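Local coordinates for protein 2-oxo-1,2-dihydroquinoline 8-monooxygenase, oxygenase component (Pseudomonas putida, PDB 1Z03) that probably hydroxylates 2-oxo-1,2-dihydroquinoline at carbon 8, as a Rieske-type oxygenase that carries a [2Fe-2S] cluster and a mononuclear iron, at residues 117-122 against 129-134; 189-194 against 313-318; 217-222 against 240-245. All blocks are in the same frame, centred on the assembly; numbering follows the deposited sequence.

Contact 1 lies in the Rieske domain, about 55 Å centre to centre from contact 3, whereas contacts 2 and 3 share the catalytic domain with its Bet v 1-like fold. Contact 1 is partly buried: two backbone hydrogen bonds and aliphatic packing join a turn to an edge strand. Contacts 2 and 3 are wholly buried, and contact 3 is nested in the chain between the two segments of contact 2. Contact 2 depends on a tyrosine hydroxyl bonding a loop carbonyl, while contact 3 sets a single backbone bond beside a metal ligand. Both reach the bound quinolinone, from strand 313-318 and from loop 217-222 respectively.

Contact 1 (117-122 against 129-134); sequences GKLVTI and KLIGTT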
loop_
_atom_site.group_PDB
_atom_site.type_symbol
_atom_site.label_atom_id
_atom_site.label_comp_id
_atom_site.label_asym_id
_atom_site.label_seq_id
_atom_site.Cartn_x
_atom_site.Cartn_y
_atom_site.Cartn_z
ATOM N N GLY A 117 -18.068 -16.260 -26.984
ATOM C CA GLY A 117 -17.556 -15.012 -26.446
ATOM C C GLY A 117 -17.803 -13.831 -27.371
ATOM O O GLY A 117 -17.409 -12.700 -27.075
ATOM N N LYS A 118 -18.469 -14.081 -28.493
ATOM C CA LYS A 118 -18.751 -13.024 -29.459
ATOM C C LYS A 118 -19.734 -11.974 -28.943
ATOM O O LYS A 118 -20.646 -12.279 -28.173
ATOM C CB LYS A 118 -19.310 -13.627 -30.762
ATOM C CG LYS A 118 -19.541 -12.588 -31.873
ATOM C CD LYS A 118 -20.091 -13.183 -33.166
ATOM C CE LYS A 118 -21.568 -13.515 -33.060
ATOM N NZ LYS A 118 -22.134 -13.935 -34.380
ATOM N N LEU A 119 -19.533 -10.730 -29.365
ATOM C CA LEU A 119 -20.426 -9.643 -28.989
ATOM C C LEU A 119 -21.664 -9.817 -29.874
ATOM O O LEU A 119 -21.659 -9.425 -31.042
ATOM C CB LEU A 119 -19.770 -8.280 -29.269
ATOM C CG LEU A 119 -20.671 -7.054 -29.054
ATOM C CD1 LEU A 119 -21.128 -6.996 -27.601
ATOM C CD2 LEU A 119 -19.933 -5.789 -29.446
ATOM N N VAL A 120 -22.718 -10.406 -29.318
ATOM C CA VAL A 120 -23.938 -10.647 -30.084
ATOM C C VAL A 120 -24.897 -9.465 -30.165
ATOM O O VAL A 120 -25.678 -9.370 -31.107
ATOM C CB VAL A 120 -24.688 -11.873 -29.539
ATOM C CG1 VAL A 120 -23.789 -13.100 -29.629
ATOM C CG2 VAL A 120 -25.107 -11.632 -28.103
ATOM N N THR A 121 -24.849 -8.571 -29.181
ATOM C CA THR A 121 -25.708 -7.387 -29.187
ATOM C C THR A 121 -25.355 -6.418 -28.060
ATOM O O THR A 121 -24.450 -6.671 -27.268
ATOM C CB THR A 121 -27.213 -7.767 -29.060
ATOM O OG1 THR A 121 -28.027 -6.624 -29.361
ATOM C CG2 THR A 121 -27.538 -8.234 -27.646
ATOM N N ILE A 122 -26.067 -5.297 -28.025
ATOM C CA ILE A 122 -25.917 -4.269 -26.998
ATOM C C ILE A 122 -27.362 -3.924 -26.623
ATOM O O ILE A 122 -28.137 -3.457 -27.463
ATOM C CB ILE A 122 -25.191 -3.014 -27.544
ATOM C CG1 ILE A 122 -23.781 -3.393 -28.011
ATOM C CG2 ILE A 122 -25.123 -1.936 -26.463
ATOM C CD1 ILE A 122 -23.054 -2.279 -28.773
ATOM N N LYS A 129 -22.612 -0.898 -35.380
ATOM C CA LYS A 129 -21.718 -1.594 -36.299
ATOM C C LYS A 129 -20.630 -2.434 -35.622
ATOM O O LYS A 129 -20.015 -3.281 -36.267
ATOM C CB LYS A 129 -21.061 -0.593 -37.251
ATOM C CG LYS A 129 -20.203 0.462 -36.582
ATOM C CD LYS A 129 -19.238 1.054 -37.599
ATOM C CE LYS A 129 -19.441 2.549 -37.810
ATOM N NZ LYS A 129 -18.787 3.371 -36.760
ATOM N N LEU A 130 -20.394 -2.205 -34.333
ATOM C CA LEU A 130 -19.366 -2.959 -33.620
ATOM C C LEU A 130 -19.830 -4.385 -33.357
ATOM O O LEU A 130 -19.019 -5.313 -33.286
ATOM C CB LEU A 130 -19.033 -2.287 -32.278
ATOM C CG LEU A 130 -17.865 -2.917 -31.508
ATOM C CD1 LEU A 130 -16.571 -2.657 -32.265
ATOM C CD2 LEU A 130 -17.779 -2.340 -30.100
ATOM N N ILE A 131 -21.140 -4.555 -33.215
ATOM C CA ILE A 131 -21.714 -5.863 -32.912
ATOM C C ILE A 131 -21.302 -6.940 -33.902
ATOM O O ILE A 131 -21.359 -6.731 -35.114
ATOM C CB ILE A 131 -23.258 -5.799 -32.858
ATOM C CG1 ILE A 131 -23.700 -4.902 -31.700
ATOM C CG2 ILE A 131 -23.836 -7.194 -32.681
ATOM C CD1 ILE A 131 -25.192 -4.602 -31.690
ATOM N N GLY A 132 -20.878 -8.089 -33.379
ATOM C CA GLY A 132 -20.472 -9.196 -34.226
ATOM C C GLY A 132 -19.082 -9.090 -34.826
ATOM O O GLY A 132 -18.606 -10.046 -35.436
ATOM N N THR A 133 -18.420 -7.948 -34.658
ATOM C CA THR A 133 -17.081 -7.767 -35.217
ATOM C C THR A 133 -15.963 -8.085 -34.231
ATOM O O THR A 133 -14.783 -7.954 -34.563
ATOM C CB THR A 133 -16.868 -6.330 -35.710
ATOM O OG1 THR A 133 -16.790 -5.449 -34.586
ATOM C CG2 THR A 133 -18.021 -5.899 -36.599
ATOM N N THR A 134 -16.331 -8.495 -33.020
ATOM C CA THR A 134 -15.346 -8.817 -31.996
ATOM C C THR A 134 -16.017 -9.548 -30.837
ATOM O O THR A 134 -17.198 -9.876 -30.915
ATOM C CB THR A 134 -14.637 -7.528 -31.478
ATOM O OG1 THR A 134 -13.657 -7.881 -30.498
ATOM C CG2 THR A 134 -15.634 -6.557 -30.865
#
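Lys118 runs its CG and CD methylenes past Gly132 and Thr134, with CG 3.7 Å from Thr134 O. This is where the loop 129-134 closes on strand 119-122, an outer strand of the small antiparallel sheet beside the [2Fe-2S] cluster of the Rieske domain. The loop folds as a type II turn from Leu130 to Thr133, with Gly132 at its third position in the positive-phi conformation.

Leu119 pairs with the loop through both of its backbone polar groups. Its N-H reaches a lone pair of Thr134 O almost straight (2.9 Å, 170°), while its carbonyl oxygen takes a more bent bond from Gly132 N (2.8 Å, 135°). With CG trans to the backbone nitrogen (chi1 174°), the isobutyl group extends over the turn, CD2 lying 4.1 Å from Leu130 CG. Val120 and Thr121 form a classic beta bulge opposite Thr111, and both start their side chains away from the loop, though Thr121 OG1 still comes alongside Ile131 CD1. Their backbone lines the contact, because Ile131 tucks its CG2 methyl against the carbonyl oxygens of Leu119 and Val120, 3.3 Å from Val120 O. The CD1 methyl of the same isoleucine lies beside Thr121 CA.

Ile122 and Leu130 both pack on Phe110, a residue of the cluster site, and the Ile122 side chain comes within about 6 Å of the cluster itself. Thr133 OG1 hydrogen-bonds Ser17 OG of a second subunit. The side chains of Ile122 and Ile131 meet at a slant, with Ile122 CD1 4.0 Å from Ile131 CG1.

Contact 2 (189-194 against 313-318); sequences PSVLDD and VQYEWY. With OCH (quinolin-2(1H)-one), chain I.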
loop_
_atom_site.group_PDB
_atom_site.type_symbol
_atom_site.label_atom_id
_atom_site.label_comp_id
_atom_site.label_asym_id
_atom_site.label_seq_id
_atom_site.Cartn_x
_atom_site.Cartn_y
_atom_site.Cartn_z
ATOM N N PRO A 189 -5.241 -42.830 -6.345
ATOM C CA PRO A 189 -6.276 -42.504 -7.327
ATOM C C PRO A 189 -6.065 -41.118 -7.934
ATOM O O PRO A 189 -5.328 -40.294 -7.400
ATOM C CB PRO A 189 -7.559 -42.584 -6.508
ATOM C CG PRO A 189 -7.119 -42.090 -5.172
ATOM C CD PRO A 189 -5.795 -42.811 -4.978
ATOM N N SER A 190 -6.723 -40.867 -9.055
ATOM C CA SER A 190 -6.624 -39.588 -9.726
ATOM C C SER A 190 -7.972 -38.889 -9.613
ATOM O O SER A 190 -8.994 -39.525 -9.333
ATOM C CB SER A 190 -6.260 -39.801 -11.196
ATOM O OG SER A 190 -6.447 -38.621 -11.960
ATOM N N VAL A 191 -7.975 -37.576 -9.804
ATOM C CA VAL A 191 -9.217 -36.823 -9.750
ATOM C C VAL A 191 -10.065 -37.257 -10.945
ATOM O O VAL A 191 -11.289 -37.092 -10.947
ATOM C CB VAL A 191 -8.948 -35.297 -9.825
ATOM C CG1 VAL A 191 -10.233 -34.551 -10.108
ATOM C CG2 VAL A 191 -8.365 -34.815 -8.507
ATOM N N LEU A 192 -9.404 -37.828 -11.950
ATOM C CA LEU A 192 -10.072 -38.285 -13.163
ATOM C C LEU A 192 -10.754 -39.638 -13.014
ATOM O O LEU A 192 -11.645 -39.968 -13.786
ATOM C CB LEU A 192 -9.070 -38.351 -14.323
ATOM C CG LEU A 192 -8.514 -37.013 -14.820
ATOM C CD1 LEU A 192 -7.472 -37.253 -15.889
ATOM C CD2 LEU A 192 -9.640 -36.160 -15.369
ATOM N N ASP A 193 -10.340 -40.418 -12.020
ATOM C CA ASP A 193 -10.918 -41.745 -11.787
ATOM C C ASP A 193 -12.411 -41.731 -11.458
ATOM O O ASP A 193 -12.912 -40.810 -10.809
ATOM C CB ASP A 193 -10.172 -42.445 -10.648
ATOM C CG ASP A 193 -8.741 -42.797 -11.008
ATOM O OD1 ASP A 193 -7.949 -43.085 -10.080
ATOM O OD2 ASP A 193 -8.413 -42.798 -12.217
ATOM N N ASP A 194 -13.123 -42.763 -11.904
ATOM C CA ASP A 194 -14.552 -42.870 -11.614
ATOM C C ASP A 194 -14.722 -43.073 -10.113
ATOM O O ASP A 194 -13.938 -43.784 -9.488
ATOM C CB ASP A 194 -15.169 -44.062 -12.352
ATOM C CG ASP A 194 -15.324 -43.812 -13.840
ATOM O OD1 ASP A 194 -15.793 -44.736 -14.545
ATOM O OD2 ASP A 194 -14.985 -42.698 -14.307
ATOM N N VAL A 313 -4.689 -39.949 -1.412
ATOM C CA VAL A 313 -3.591 -39.202 -2.019
ATOM C C VAL A 313 -3.828 -37.700 -1.845
ATOM O O VAL A 313 -4.974 -37.249 -1.806
ATOM C CB VAL A 313 -3.456 -39.541 -3.538
ATOM C CG1 VAL A 313 -4.726 -39.169 -4.282
ATOM C CG2 VAL A 313 -2.264 -38.820 -4.137
ATOM N N GLN A 314 -2.746 -36.932 -1.713
ATOM C CA GLN A 314 -2.870 -35.483 -1.564
ATOM C C GLN A 314 -2.339 -34.758 -2.790
ATOM O O GLN A 314 -1.252 -35.052 -3.273
ATOM C CB GLN A 314 -2.120 -34.972 -0.320
ATOM C CG GLN A 314 -2.328 -33.462 -0.065
ATOM C CD GLN A 314 -1.927 -33.014 1.334
ATOM O OE1 GLN A 314 -2.108 -33.742 2.313
ATOM N NE2 GLN A 314 -1.401 -31.792 1.438
ATOM N N TYR A 315 -3.124 -33.815 -3.297
ATOM C CA TYR A 315 -2.725 -33.018 -4.450
ATOM C C TYR A 315 -2.719 -31.552 -4.036
ATOM O O TYR A 315 -3.580 -31.112 -3.274
ATOM C CB TYR A 315 -3.710 -33.193 -5.616
ATOM C CG TYR A 315 -3.710 -34.563 -6.256
ATOM C CD1 TYR A 315 -4.829 -35.391 -6.174
ATOM C CD2 TYR A 315 -2.587 -35.036 -6.941
ATOM C CE1 TYR A 315 -4.831 -36.660 -6.757
ATOM C CE2 TYR A 315 -2.580 -36.306 -7.528
ATOM C CZ TYR A 315 -3.703 -37.110 -7.432
ATOM O OH TYR A 315 -3.692 -38.366 -8.000
ATOM N N GLU A 316 -1.747 -30.798 -4.532
ATOM C CA GLU A 316 -1.677 -29.378 -4.232
ATOM C C GLU A 316 -1.390 -28.595 -5.503
ATOM O O GLU A 316 -0.695 -29.082 -6.396
ATOM C CB GLU A 316 -0.586 -29.078 -3.199
ATOM C CG GLU A 316 -0.751 -29.809 -1.867
ATOM C CD GLU A 316 0.146 -29.252 -0.781
ATOM O OE1 GLU A 316 1.163 -28.608 -1.109
ATOM O OE2 GLU A 316 -0.149 -29.471 0.407
ATOM N N TRP A 317 -1.967 -27.399 -5.589
ATOM C CA TRP A 317 -1.759 -26.502 -6.719
ATOM C C TRP A 317 -1.363 -25.177 -6.098
ATOM O O TRP A 317 -1.685 -24.913 -4.940
ATOM C CB TRP A 317 -3.043 -26.293 -7.515
ATOM C CG TRP A 317 -3.386 -27.390 -8.479
ATOM C CD1 TRP A 317 -3.116 -27.420 -9.819
ATOM C CD2 TRP A 317 -4.149 -28.567 -8.195
ATOM N NE1 TRP A 317 -3.677 -28.540 -10.390
ATOM C CE2 TRP A 317 -4.316 -29.262 -9.415
ATOM C CE3 TRP A 317 -4.711 -29.101 -7.028
ATOM C CZ2 TRP A 317 -5.029 -30.466 -9.502
ATOM C CZ3 TRP A 317 -5.421 -30.299 -7.116
ATOM C CH2 TRP A 317 -5.574 -30.965 -8.345
ATOM N N TYR A 318 -0.666 -24.357 -6.871
ATOM C CA TYR A 318 -0.220 -23.040 -6.435
ATOM C C TYR A 318 -0.475 -22.206 -7.679
ATOM O O TYR A 318 0.435 -21.891 -8.450
ATOM C CB TYR A 318 1.265 -23.089 -6.086
ATOM C CG TYR A 318 1.625 -24.322 -5.285
ATOM C CD1 TYR A 318 1.916 -25.533 -5.922
ATOM C CD2 TYR A 318 1.608 -24.298 -3.889
ATOM C CE1 TYR A 318 2.179 -26.690 -5.187
ATOM C CE2 TYR A 318 1.868 -25.451 -3.146
ATOM C CZ TYR A 318 2.155 -26.637 -3.803
ATOM O OH TYR A 318 2.460 -27.753 -3.063
HETATM O O1 OCH I . 7.910 -33.990 1.080
HETATM N N2 OCH I . 5.710 -33.255 0.911
HETATM C C3 OCH I . 4.360 -33.244 1.343
HETATM C C4 OCH I . 3.373 -32.422 0.684
HETATM C C5 OCH I . 2.063 -32.452 1.162
HETATM C C6 OCH I . 1.707 -33.274 2.277
HETATM C C7 OCH I . 2.657 -34.070 2.913
HETATM C C8 OCH I . 3.988 -34.081 2.481
HETATM C C9 OCH I . 5.029 -34.922 3.145
HETATM C C10 OCH I . 6.302 -34.918 2.722
HETATM C C1 OCH I . 6.763 -34.051 1.524
#
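Tyr315 and Pro189 meet through a short hydrogen bond, in which the phenol hydroxyl donates from Tyr315 OH to Pro189 O at 2.6 Å. The donor stands 20° off the carbonyl plane, and the carbonyl oxygen itself sits at the edge of the tyrosine ring, near the ring plane. A chi1 of -68° puts CG opposite the Tyr315 carbonyl carbon and aims the ring across the gap between strand and loop, so that its hydroxyl spans a distance the backbones do not close. Val191 approaches the same ring obliquely, its CG2 methyl 4.3 Å from Tyr315 CD1.

Val313, two residues earlier on the strand, makes its contact through CG1, 3.4 Å from Pro189 O, while CG2 covers one face of the Tyr315 ring off-centre from within the strand. CG1 also touches CG and CD of the proline ring, the two side chains passing in antiparallel fashion. Strand 313-320 is an inner member of the seven-stranded antiparallel sheet of the Bet v 1-like catalytic domain, and this contact fastens to it the loop that leads into strand 196-206, at the edge of the sheet within this chain.

The loop is braced from within. Ser190 opens a type I turn and an ST turn, with its OG accepting from Leu192 N, and Asp193 OD1 takes a bond from Ser190 N at 2.7 Å, approached from outside the carboxylate plane. The other oxygen, Asp193 OD2, is salt-bridged to Arg172.

Gln314 and Glu316, alternating with these residues, come close to the bound quinolinone. Glu316 OE2 is 3.8 Å from the ligand's C5. Gln314 extends its amide there, NE2 lying 3.5 Å from the same C5 and hydrogen-bonded to Asn362 OD1.

Contact 3 (217-222 against 240-245); sequences FDNAHI and LGLLPT. With FE (Fe (III) ion), chain G; OCH (quinolin-2(1H)-one), chain I.
Asn219 and Leu242 pack side chain against side chain at an oblique angle, CB to CB at 3.7 Å. Both have CG opposite their own carbonyl carbon. At chi1 -59° the Asn219 amide brings OD1 to Leu242 CD1, while its ND2 makes a weak hydrogen bond to Gln264. In the backbone, Leu242 N donates to Asn219 O at 3.0 Å, tilted 32° from the carbonyl plane. A water donates to both Ala220 O and Leu240 O, bridging the neighbouring backbones.

Ile222 divides its branches between strand and substrate site. Its chi1 of 51° wedges CG1 between the backbone nitrogen and carbonyl carbon and sends CD1 to within 3.5 Å of Gly241 CA, where the glycine has no side chain. The other branch, Ile222 CG2, lies 4.0 Å from C10 of the quinolinone.

The CB of His221 is directed away from the strand, and its NE2 binds the iron at 2.2 Å. The ring edge comes near the quinolinone O1, and its ND1 donates to Asp218 O, a bond whose very short length is doubtful. Asp218 OD2 accepts from Ala220 N in an Asx turn. Asp218 also packs on His108, a cluster ligand of the third subunit, a proximity consistent with the intersubunit electron transfer of Rieske oxygenases. With His225 and Asp365, His221 completes the facial triad of two histidines and one carboxylate.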
loop_
_atom_site.group_PDB
_atom_site.type_symbol
_atom_site.label_atom_id
_atom_site.label_comp_id
_atom_site.label_asym_id
_atom_site.label_seq_id
_atom_site.Cartn_x
_atom_site.Cartn_y
_atom_site.Cartn_z
ATOM N N PHE A 217 7.753 -30.552 -2.595
ATOM C CA PHE A 217 8.544 -31.725 -2.954
ATOM C C PHE A 217 10.018 -31.596 -2.563
ATOM O O PHE A 217 10.888 -32.266 -3.125
ATOM C CB PHE A 217 8.390 -32.013 -4.461
ATOM C CG PHE A 217 8.718 -30.841 -5.349
ATOM C CD1 PHE A 217 10.018 -30.637 -5.805
ATOM C CD2 PHE A 217 7.732 -29.917 -5.700
ATOM C CE1 PHE A 217 10.334 -29.527 -6.597
ATOM C CE2 PHE A 217 8.038 -28.801 -6.492
ATOM C CZ PHE A 217 9.341 -28.608 -6.938
ATOM N N ASP A 218 10.294 -30.732 -1.592
ATOM C CA ASP A 218 11.656 -30.529 -1.108
ATOM C C ASP A 218 11.839 -31.453 0.092
ATOM O O ASP A 218 11.167 -31.303 1.106
ATOM C CB ASP A 218 11.860 -29.072 -0.694
ATOM C CG ASP A 218 13.307 -28.759 -0.344
ATOM O OD1 ASP A 218 13.826 -27.736 -0.835
ATOM O OD2 ASP A 218 13.926 -29.523 0.429
ATOM N N ASN A 219 12.764 -32.399 -0.022
ATOM C CA ASN A 219 12.984 -33.370 1.038
ATOM C C ASN A 219 13.814 -32.916 2.222
ATOM O O ASN A 219 14.087 -33.701 3.131
ATOM C CB ASN A 219 13.571 -34.636 0.431
ATOM C CG ASN A 219 12.659 -35.233 -0.610
ATOM O OD1 ASN A 219 11.542 -35.650 -0.297
ATOM N ND2 ASN A 219 13.116 -35.262 -1.862
ATOM N N ALA A 220 14.214 -31.651 2.222
ATOM C CA ALA A 220 14.995 -31.115 3.327
ATOM C C ALA A 220 14.081 -30.245 4.183
ATOM O O ALA A 220 14.392 -29.940 5.333
ATOM C CB ALA A 220 16.167 -30.284 2.800
ATOM N N HIS A 221 12.939 -29.865 3.620
ATOM C CA HIS A 221 11.998 -29.002 4.324
ATOM C C HIS A 221 11.144 -29.696 5.380
ATOM O O HIS A 221 10.533 -29.029 6.213
ATOM C CB HIS A 221 11.062 -28.305 3.325
ATOM C CG HIS A 221 9.725 -28.969 3.181
ATOM N ND1 HIS A 221 9.534 -30.105 2.427
ATOM C CD2 HIS A 221 8.520 -28.673 3.725
ATOM C CE1 HIS A 221 8.271 -30.483 2.512
ATOM N NE2 HIS A 221 7.636 -29.631 3.294
ATOM N N ILE A 222 11.087 -31.024 5.352
ATOM C CA ILE A 222 10.253 -31.732 6.321
ATOM C C ILE A 222 10.619 -31.438 7.770
ATOM O O ILE A 222 9.893 -31.810 8.691
ATOM C CB ILE A 222 10.240 -33.260 6.064
ATOM C CG1 ILE A 222 11.671 -33.798 5.947
ATOM C CG2 ILE A 222 9.430 -33.558 4.799
ATOM C CD1 ILE A 222 11.734 -35.314 5.727
ATOM N N LEU A 240 14.439 -36.252 9.845
ATOM C CA LEU A 240 14.843 -34.852 9.838
ATOM C C LEU A 240 14.878 -34.352 8.396
ATOM O O LEU A 240 14.636 -33.176 8.131
ATOM C CB LEU A 240 16.228 -34.705 10.473
ATOM C CG LEU A 240 16.375 -35.247 11.898
ATOM C CD1 LEU A 240 17.793 -34.999 12.401
ATOM C CD2 LEU A 240 15.352 -34.574 12.807
ATOM N N GLY A 241 15.176 -35.269 7.479
ATOM C CA GLY A 241 15.243 -34.951 6.064
ATOM C C GLY A 241 15.722 -36.156 5.277
ATOM O O GLY A 241 16.092 -37.172 5.864
ATOM N N LEU A 242 15.701 -36.055 3.953
ATOM C CA LEU A 242 16.158 -37.139 3.086
ATOM C C LEU A 242 17.323 -36.621 2.251
ATOM O O LEU A 242 17.404 -35.426 1.966
ATOM C CB LEU A 242 15.031 -37.614 2.162
ATOM C CG LEU A 242 13.698 -37.948 2.840
ATOM C CD1 LEU A 242 12.691 -38.423 1.804
ATOM C CD2 LEU A 242 13.916 -39.004 3.907
ATOM N N LEU A 243 18.226 -37.516 1.867
ATOM C CA LEU A 243 19.393 -37.140 1.072
ATOM C C LEU A 243 19.497 -37.954 -0.203
ATOM O O LEU A 243 19.296 -39.169 -0.187
ATOM C CB LEU A 243 20.674 -37.335 1.885
ATOM C CG LEU A 243 20.934 -36.305 2.978
ATOM C CD1 LEU A 243 22.064 -36.769 3.878
ATOM C CD2 LEU A 243 21.271 -34.972 2.339
ATOM N N PRO A 244 19.804 -37.294 -1.332
ATOM C CA PRO A 244 19.936 -38.002 -2.612
ATOM C C PRO A 244 21.253 -38.783 -2.585
ATOM O O PRO A 244 22.266 -38.272 -2.111
ATOM C CB PRO A 244 19.946 -36.867 -3.628
ATOM C CG PRO A 244 20.656 -35.767 -2.876
ATOM C CD PRO A 244 20.040 -35.846 -1.497
ATOM N N THR A 245 21.241 -40.021 -3.073
ATOM C CA THR A 245 22.454 -40.840 -3.062
ATOM C C THR A 245 23.003 -41.101 -4.466
ATOM O O THR A 245 24.130 -41.563 -4.623
ATOM C CB THR A 245 22.210 -42.211 -2.370
ATOM O OG1 THR A 245 21.323 -43.003 -3.166
ATOM C CG2 THR A 245 21.591 -42.015 -0.993
HETATM FE FE FE G . 5.720 -29.453 4.357
HETATM O O1 OCH I . 7.910 -33.990 1.080
HETATM N N2 OCH I . 5.710 -33.255 0.911
HETATM C C3 OCH I . 4.360 -33.244 1.343
HETATM C C4 OCH I . 3.373 -32.422 0.684
HETATM C C5 OCH I . 2.063 -32.452 1.162
HETATM C C6 OCH I . 1.707 -33.274 2.277
HETATM C C7 OCH I . 2.657 -34.070 2.913
HETATM C C8 OCH I . 3.988 -34.081 2.481
HETATM C C9 OCH I . 5.029 -34.922 3.145
HETATM C C10 OCH I . 6.302 -34.918 2.722
HETATM C C1 OCH I . 6.763 -34.051 1.524
HETATM O O HOH W 1 15.928 -31.528 6.849
HETATM O O HOH W 2 3.894 -30.169 2.701
#